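Local coordinates for protein DyP-type peroxidase (Pleurotus ostreatus PC15, PDB 6FSK) that binds heme b and, as a dye-decolorizing peroxidase, probably uses peroxide to oxidise dyes and, at a non-canonical site, Mn(II), at residues Asp210-Pro214 and Gly215-Ala219; Asp151-Lys154 and His155-Gly158. The protein carries 1 engineered substitution. All blocks are in the same frame, centred on the assembly; numbering follows the deposited sequence.

Interaction 1 (Asp210-Pro214 and Gly215-Ala219)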
ATOM      1  N   ASP A 210       5.702   3.338 -17.200  1.00 22.95           N
ATOM      2  CA  ASP A 210       5.282   4.606 -17.716  1.00 25.42           C
ATOM      3  C   ASP A 210       5.499   5.696 -16.644  1.00 22.26           C
ATOM      4  O   ASP A 210       5.206   5.448 -15.414  1.00 30.67           O
ATOM      5  CB  ASP A 210       3.740   4.553 -17.929  1.00 27.09           C
ATOM      6  CG  ASP A 210       3.313   3.517 -18.950  1.00 30.20           C
ATOM      7  OD1 ASP A 210       4.197   3.088 -19.730  1.00 30.92           O
ATOM      8  OD2 ASP A 210       2.105   3.147 -19.000  1.00 28.98           O
ATOM      9  N   PRO A 211       6.287   6.745 -16.998  1.00 15.72           N
ATOM     10  CA  PRO A 211       6.450   7.725 -15.921  1.00 13.23           C
ATOM     11  C   PRO A 211       5.271   8.694 -15.869  1.00 11.87           C
ATOM     12  O   PRO A 211       4.717   9.060 -16.922  1.00 12.95           O
ATOM     13  CB  PRO A 211       7.740   8.465 -16.241  1.00 15.25           C
ATOM     14  CG  PRO A 211       8.002   8.173 -17.639  1.00 18.91           C
ATOM     15  CD  PRO A 211       7.164   7.032 -18.116  1.00 17.86           C
ATOM     16  N   ILE A 212       4.940   9.108 -14.634  1.00 10.00           N
ATOM     17  CA  ILE A 212       3.843  10.040 -14.341  1.00 10.83           C
ATOM     18  C   ILE A 212       4.383  11.320 -13.742  1.00  9.72           C
ATOM     19  O   ILE A 212       5.467  11.341 -13.148  1.00 10.44           O
ATOM     20  CB  ILE A 212       2.797   9.396 -13.396  1.00 12.15           C
ATOM     21  CG1 ILE A 212       3.292   9.307 -11.967  1.00 11.67           C
ATOM     22  CG2 ILE A 212       2.290   8.084 -14.004  1.00 10.55           C
ATOM     23  CD1 ILE A 212       2.229   8.680 -11.050  1.00 13.31           C
ATOM     24  N   ARG A 213       3.638  12.399 -13.910  1.00 10.12           N
ATOM     25  CA  ARG A 213       4.035  13.696 -13.385  1.00 10.64           C
ATOM     26  C   ARG A 213       4.131  13.639 -11.828  1.00 11.54           C
ATOM     27  O   ARG A 213       3.358  12.950 -11.157  1.00 10.34           O
ATOM     28  CB  ARG A 213       3.090  14.773 -13.832  1.00 10.94           C
ATOM     29  CG  ARG A 213       3.387  15.223 -15.287  1.00 12.02           C
ATOM     30  CD  ARG A 213       2.263  15.994 -15.820  1.00 11.56           C
ATOM     31  NE  ARG A 213       1.056  15.204 -16.121  1.00 10.39           N
ATOM     32  CZ  ARG A 213      -0.163  15.670 -16.287  1.00 13.29           C
ATOM     33  NH1 ARG A 213      -0.458  16.968 -16.214  1.00 15.35           N
ATOM     34  NH2 ARG A 213      -1.152  14.791 -16.587  1.00 15.74           N
ATOM     35  N   PRO A 214       5.049  14.425 -11.273  1.00 11.20           N
ATOM     36  CA  PRO A 214       5.312  14.340  -9.818  1.00 11.18           C
ATOM     37  C   PRO A 214       4.091  14.794  -9.017  1.00 11.20           C
ATOM     38  O   PRO A 214       3.949  14.386  -7.842  1.00 10.10           O
ATOM     39  CB  PRO A 214       6.549  15.235  -9.623  1.00 12.92           C
ATOM     40  CG  PRO A 214       6.468  16.213 -10.779  1.00 12.76           C
ATOM     41  CD  PRO A 214       6.020  15.335 -11.919  1.00 12.64           C
ATOM     42  N   GLY A 215       3.226  15.682  -9.525  1.00  9.52           N
ATOM     43  CA  GLY A 215       2.033  16.127  -8.840  1.00  9.77           C
ATOM     44  C   GLY A 215       0.962  15.102  -8.624  1.00  9.26           C
ATOM     45  O   GLY A 215      -0.008  15.386  -7.924  1.00 11.71           O
ATOM     46  N   PHE A 216       1.133  13.880  -9.168  1.00  8.66           N
ATOM     47  CA  PHE A 216       0.223  12.758  -8.805  1.00  9.84           C
ATOM     48  C   PHE A 216       0.689  12.136  -7.467  1.00  9.39           C
ATOM     49  O   PHE A 216      -0.090  11.363  -6.903  1.00  9.75           O
ATOM     50  CB  PHE A 216       0.204  11.733  -9.923  1.00 10.78           C
ATOM     51  CG  PHE A 216      -0.504  12.251 -11.134  1.00  9.14           C
ATOM     52  CD1 PHE A 216      -1.860  12.567 -11.112  1.00  9.99           C
ATOM     53  CD2 PHE A 216       0.202  12.523 -12.304  1.00 10.09           C
ATOM     54  CE1 PHE A 216      -2.507  13.122 -12.231  1.00 10.51           C
ATOM     55  CE2 PHE A 216      -0.474  13.065 -13.368  1.00 10.49           C
ATOM     56  CZ  PHE A 216      -1.798  13.410 -13.354  1.00  9.79           C
ATOM     57  N   ILE A 217       1.873  12.508  -7.001  1.00  9.91           N
ATOM     58  CA  ILE A 217       2.435  11.979  -5.724  1.00 10.89           C
ATOM     59  C   ILE A 217       2.607  13.083  -4.721  1.00 12.08           C
ATOM     60  O   ILE A 217       2.306  12.870  -3.528  1.00 10.56           O
ATOM     61  CB  ILE A 217       3.781  11.245  -5.937  1.00 10.54           C
ATOM     62  CG1 ILE A 217       3.657  10.097  -6.976  1.00 10.97           C
ATOM     63  CG2 ILE A 217       4.419  10.744  -4.601  1.00 11.01           C
ATOM     64  CD1 ILE A 217       2.640   8.988  -6.626  1.00 11.02           C
ATOM     65  N   LEU A 218       3.101  14.248  -5.155  1.00 11.18           N
ATOM     66  CA  LEU A 218       3.385  15.363  -4.316  1.00 11.71           C
ATOM     67  C   LEU A 218       2.418  16.450  -4.559  1.00 13.78           C
ATOM     68  O   LEU A 218       2.240  16.869  -5.692  1.00 14.12           O
ATOM     69  CB  LEU A 218       4.786  15.837  -4.640  1.00 12.70           C
ATOM     70  CG  LEU A 218       5.990  14.943  -4.419  1.00 14.10           C
ATOM     71  CD1 LEU A 218       7.265  15.524  -5.075  1.00 15.63           C
ATOM     72  CD2 LEU A 218       6.210  14.710  -2.958  1.00 15.78           C
ATOM     73  N   ALA A 219       1.820  17.022  -3.498  1.00 12.02           N
ATOM     74  CA  ALA A 219       0.932  18.146  -3.664  1.00 12.81           C
ATOM     75  C   ALA A 219       1.641  19.401  -4.248  1.00 13.24           C
ATOM     76  O   ALA A 219       2.810  19.653  -3.949  1.00 13.03           O
ATOM     77  CB  ALA A 219       0.315  18.521  -2.338  1.00 13.99           C
TER
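Phe216 folds back on Arg213 as the chain leaves strand 211-212 and makes a short 3-10 turn, its amide N donating to Arg213 O at 3.1 Å. Pro214 O is shared by two backbone donors, an i+3 bond from Ile217 N at 2.9 Å and an i+4 bond from Leu218 N at 2.8 Å. The Phe216 ring crosses the Arg213 side chain at a slant, with CE2 and CZ against Arg213 NE and NH2. Phe216 CZ stands over one face of the guanidinium, 3.6 Å from Arg213 NH2. The two planes are 79° apart, so the groups are steeply tilted and not stacked flat. Arg213 bends at chi3 (-72°), which turns the guanidinium back to the ring. Phe216 CB also meets Ile212 CD1 at 3.8 Å. Ile212 CG1 is placed between the backbone N and the carbonyl carbon (chi1 75°), and from there CD1 reaches Phe216. With an alanine at Phe216, the guanidinium of Arg213 would probably lose its ring partner and be freer to turn. Asp349 touches both Ile212 and Phe216, and Pro214 and Ile217 touch Val198 of strand 197-198. The arrangement is a proline-containing 3-10 turn that follows a short parallel strand pair, with the side chain of Ile217 about 10 Å from the heme.

Interaction 2 (Asp151-Lys154 and His155-Gly158)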
ATOM      1  N   ASP A 151      13.975   6.251  20.681  1.00 19.41           N
ATOM      2  CA  ASP A 151      14.134   6.794  22.076  1.00 20.50           C
ATOM      3  C   ASP A 151      14.641   8.234  22.038  1.00 19.12           C
ATOM      4  O   ASP A 151      14.192   9.041  22.814  1.00 16.41           O
ATOM      5  CB  ASP A 151      15.142   5.948  22.842  1.00 22.46           C
ATOM      6  CG  ASP A 151      14.575   4.650  23.271  1.00 27.62           C
ATOM      7  OD1 ASP A 151      13.371   4.424  23.077  1.00 31.97           O
ATOM      8  OD2 ASP A 151      15.354   3.827  23.828  1.00 34.48           O
ATOM      9  N   GLU A 152      15.546   8.555  21.117  1.00 18.11           N
ATOM     10  CA  GLU A 152      16.028   9.907  20.967  1.00 20.50           C
ATOM     11  C   GLU A 152      14.905  10.867  20.578  1.00 18.51           C
ATOM     12  O   GLU A 152      14.742  11.985  21.134  1.00 17.92           O
ATOM     13  CB  GLU A 152      17.165   9.866  19.957  1.00 25.09           C
ATOM     14  CG  GLU A 152      17.890  11.145  19.715  1.00 31.58           C
ATOM     15  CD  GLU A 152      19.026  10.949  18.718  1.00 34.88           C
ATOM     16  OE1 GLU A 152      19.051   9.908  17.968  1.00 31.67           O
ATOM     17  OE2 GLU A 152      19.824  11.916  18.645  1.00 35.12           O
ATOM     18  N   ILE A 153      14.022  10.438  19.683  1.00 15.53           N
ATOM     19  CA  ILE A 153      12.907  11.262  19.314  1.00 15.41           C
ATOM     20  C   ILE A 153      11.909  11.404  20.417  1.00 16.29           C
ATOM     21  O   ILE A 153      11.425  12.484  20.687  1.00 16.62           O
ATOM     22  CB  ILE A 153      12.199  10.730  17.999  1.00 16.97           C
ATOM     23  CG1 ILE A 153      13.191  10.608  16.847  1.00 19.23           C
ATOM     24  CG2 ILE A 153      11.037  11.591  17.550  1.00 20.20           C
ATOM     25  CD1 ILE A 153      13.917  11.905  16.550  1.00 22.21           C
ATOM     26  N   LYS A 154      11.605  10.312  21.122  1.00 15.99           N
ATOM     27  CA  LYS A 154      10.694  10.413  22.213  1.00 17.32           C
ATOM     28  C   LYS A 154      11.176  11.426  23.275  1.00 18.26           C
ATOM     29  O   LYS A 154      10.352  12.136  23.869  1.00 15.82           O
ATOM     30  CB  LYS A 154      10.489   9.056  22.831  1.00 17.71           C
ATOM     31  CG  LYS A 154       9.669   8.259  21.858  1.00 21.05           C
ATOM     32  CD  LYS A 154       9.103   6.969  22.390  1.00 28.52           C
ATOM     33  CE  LYS A 154      10.007   5.908  22.729  1.00 29.56           C
ATOM     34  NZ  LYS A 154       9.002   4.750  22.666  1.00 30.96           N
ATOM     35  N   HIS A 155      12.486  11.365  23.521  1.00 17.52           N
ATOM     36  CA  HIS A 155      13.137  12.305  24.480  1.00 19.89           C
ATOM     37  C   HIS A 155      12.934  13.774  24.100  1.00 18.45           C
ATOM     38  O   HIS A 155      12.594  14.631  24.925  1.00 18.23           O
ATOM     39  CB  HIS A 155      14.607  11.966  24.633  1.00 23.26           C
ATOM     40  CG  HIS A 155      15.263  12.745  25.729  1.00 30.32           C
ATOM     41  ND1 HIS A 155      16.041  13.862  25.498  1.00 35.04           N
ATOM     42  CD2 HIS A 155      15.238  12.572  27.069  1.00 31.80           C
ATOM     43  CE1 HIS A 155      16.494  14.325  26.652  1.00 31.87           C
ATOM     44  NE2 HIS A 155      15.999  13.574  27.620  1.00 34.49           N
ATOM     45  N   ILE A 156      13.039  14.067  22.805  1.00 17.91           N
ATOM     46  CA  ILE A 156      12.712  15.423  22.348  1.00 14.60           C
ATOM     47  C   ILE A 156      11.316  15.922  22.733  1.00 15.38           C
ATOM     48  O   ILE A 156      11.068  17.091  23.019  1.00 16.61           O
ATOM     49  CB  ILE A 156      12.880  15.516  20.787  1.00 16.90           C
ATOM     50  CG1 ILE A 156      14.343  15.367  20.442  1.00 18.99           C
ATOM     51  CG2 ILE A 156      12.283  16.791  20.242  1.00 19.05           C
ATOM     52  CD1 ILE A 156      14.565  15.192  18.942  1.00 20.59           C
ATOM     53  N   PHE A 157      10.305  15.044  22.698  1.00 13.79           N
ATOM     54  CA  PHE A 157       8.957  15.415  22.979  1.00 13.80           C
ATOM     55  C   PHE A 157       8.549  15.079  24.445  1.00 12.72           C
ATOM     56  O   PHE A 157       7.383  15.175  24.814  1.00 16.28           O
ATOM     57  CB  PHE A 157       7.974  14.748  22.021  1.00 15.00           C
ATOM     58  CG  PHE A 157       8.119  15.208  20.592  1.00 14.45           C
ATOM     59  CD1 PHE A 157       7.542  16.381  20.175  1.00 15.43           C
ATOM     60  CD2 PHE A 157       8.883  14.433  19.711  1.00 14.35           C
ATOM     61  CE1 PHE A 157       7.753  16.846  18.831  1.00 14.07           C
ATOM     62  CE2 PHE A 157       9.043  14.838  18.403  1.00 16.17           C
ATOM     63  CZ  PHE A 157       8.538  16.064  17.970  1.00 14.40           C
ATOM     64  N   GLY A 158       9.485  14.591  25.194  1.00 14.03           N
ATOM     65  CA  GLY A 158       9.311  14.350  26.653  1.00 14.69           C
ATOM     66  C   GLY A 158       8.361  13.214  26.925  1.00 14.00           C
ATOM     67  O   GLY A 158       7.744  13.172  27.980  1.00 14.61           O
TER
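The i to i+4 spacing of the helix and the chi1 settings together bring Ile153 and Phe157 close: Ile153 has CG2 opposite its backbone N (chi1 -56°, defined by CG1), and Phe157 CG lies beside its own N (chi1 -66°). The two side chains run side by side and point the same way. Ile153 CG2 approaches the edge of the Phe157 ring in its plane, 3.9 Å from Phe157 CE2. Ile156 CG2 lies over one face of that ring, offset toward the rim. Ile153 CD1 also packs against Ile156 CD1 at 4.1 Å. The backbone keeps its helical bonds first: His155 N to Asp151 O at 3.0 Å, then Ile156 N to Glu152 O at 3.2 Å. At Phe157 the pattern frays. Its N makes a weak bond to Ile153 O and another weak one to Lys154 O. Gly158 then leaves the helix with positive phi (70°), which favours glycine, and closes a Schellman motif. Gly158 N is hydrogen-bonded to His155 O at 3.1 Å. This is the C-terminal end of helix 144-156. Its apolar side faces helix 31-41: Ile153 touches Phe41, Ile156 touches His40, and the Phe157 ring meets Phe34 and Phe41. Beyond the cap, Phe157 pairs through its backbone with Ser165, just before strand 166-175.

In the fold
Interaction 2 comes first along the chain and closes before interaction 1 opens. Their centres are 34 Å apart and their nearest atoms about 21 Å, so they do not touch. Interaction 2 ends helix 144-156, which along the chain lies between strands 134-140 and 166-175 of the eight-stranded antiparallel sheet. Interaction 1 follows strand 211-212 of a small parallel pair and leads toward strand 238-247 of that same large sheet. One is a helix end and the other a 3-10 turn; each is followed later in the chain by a strand of this sheet. Interaction 1 belongs to the C-terminal peroxidase region, with the side chain of Ile217 about 10 Å from the heme. Interaction 2 belongs to a helix end that packs on helix 31-41, within the DyP dimeric alpha+beta barrel domain.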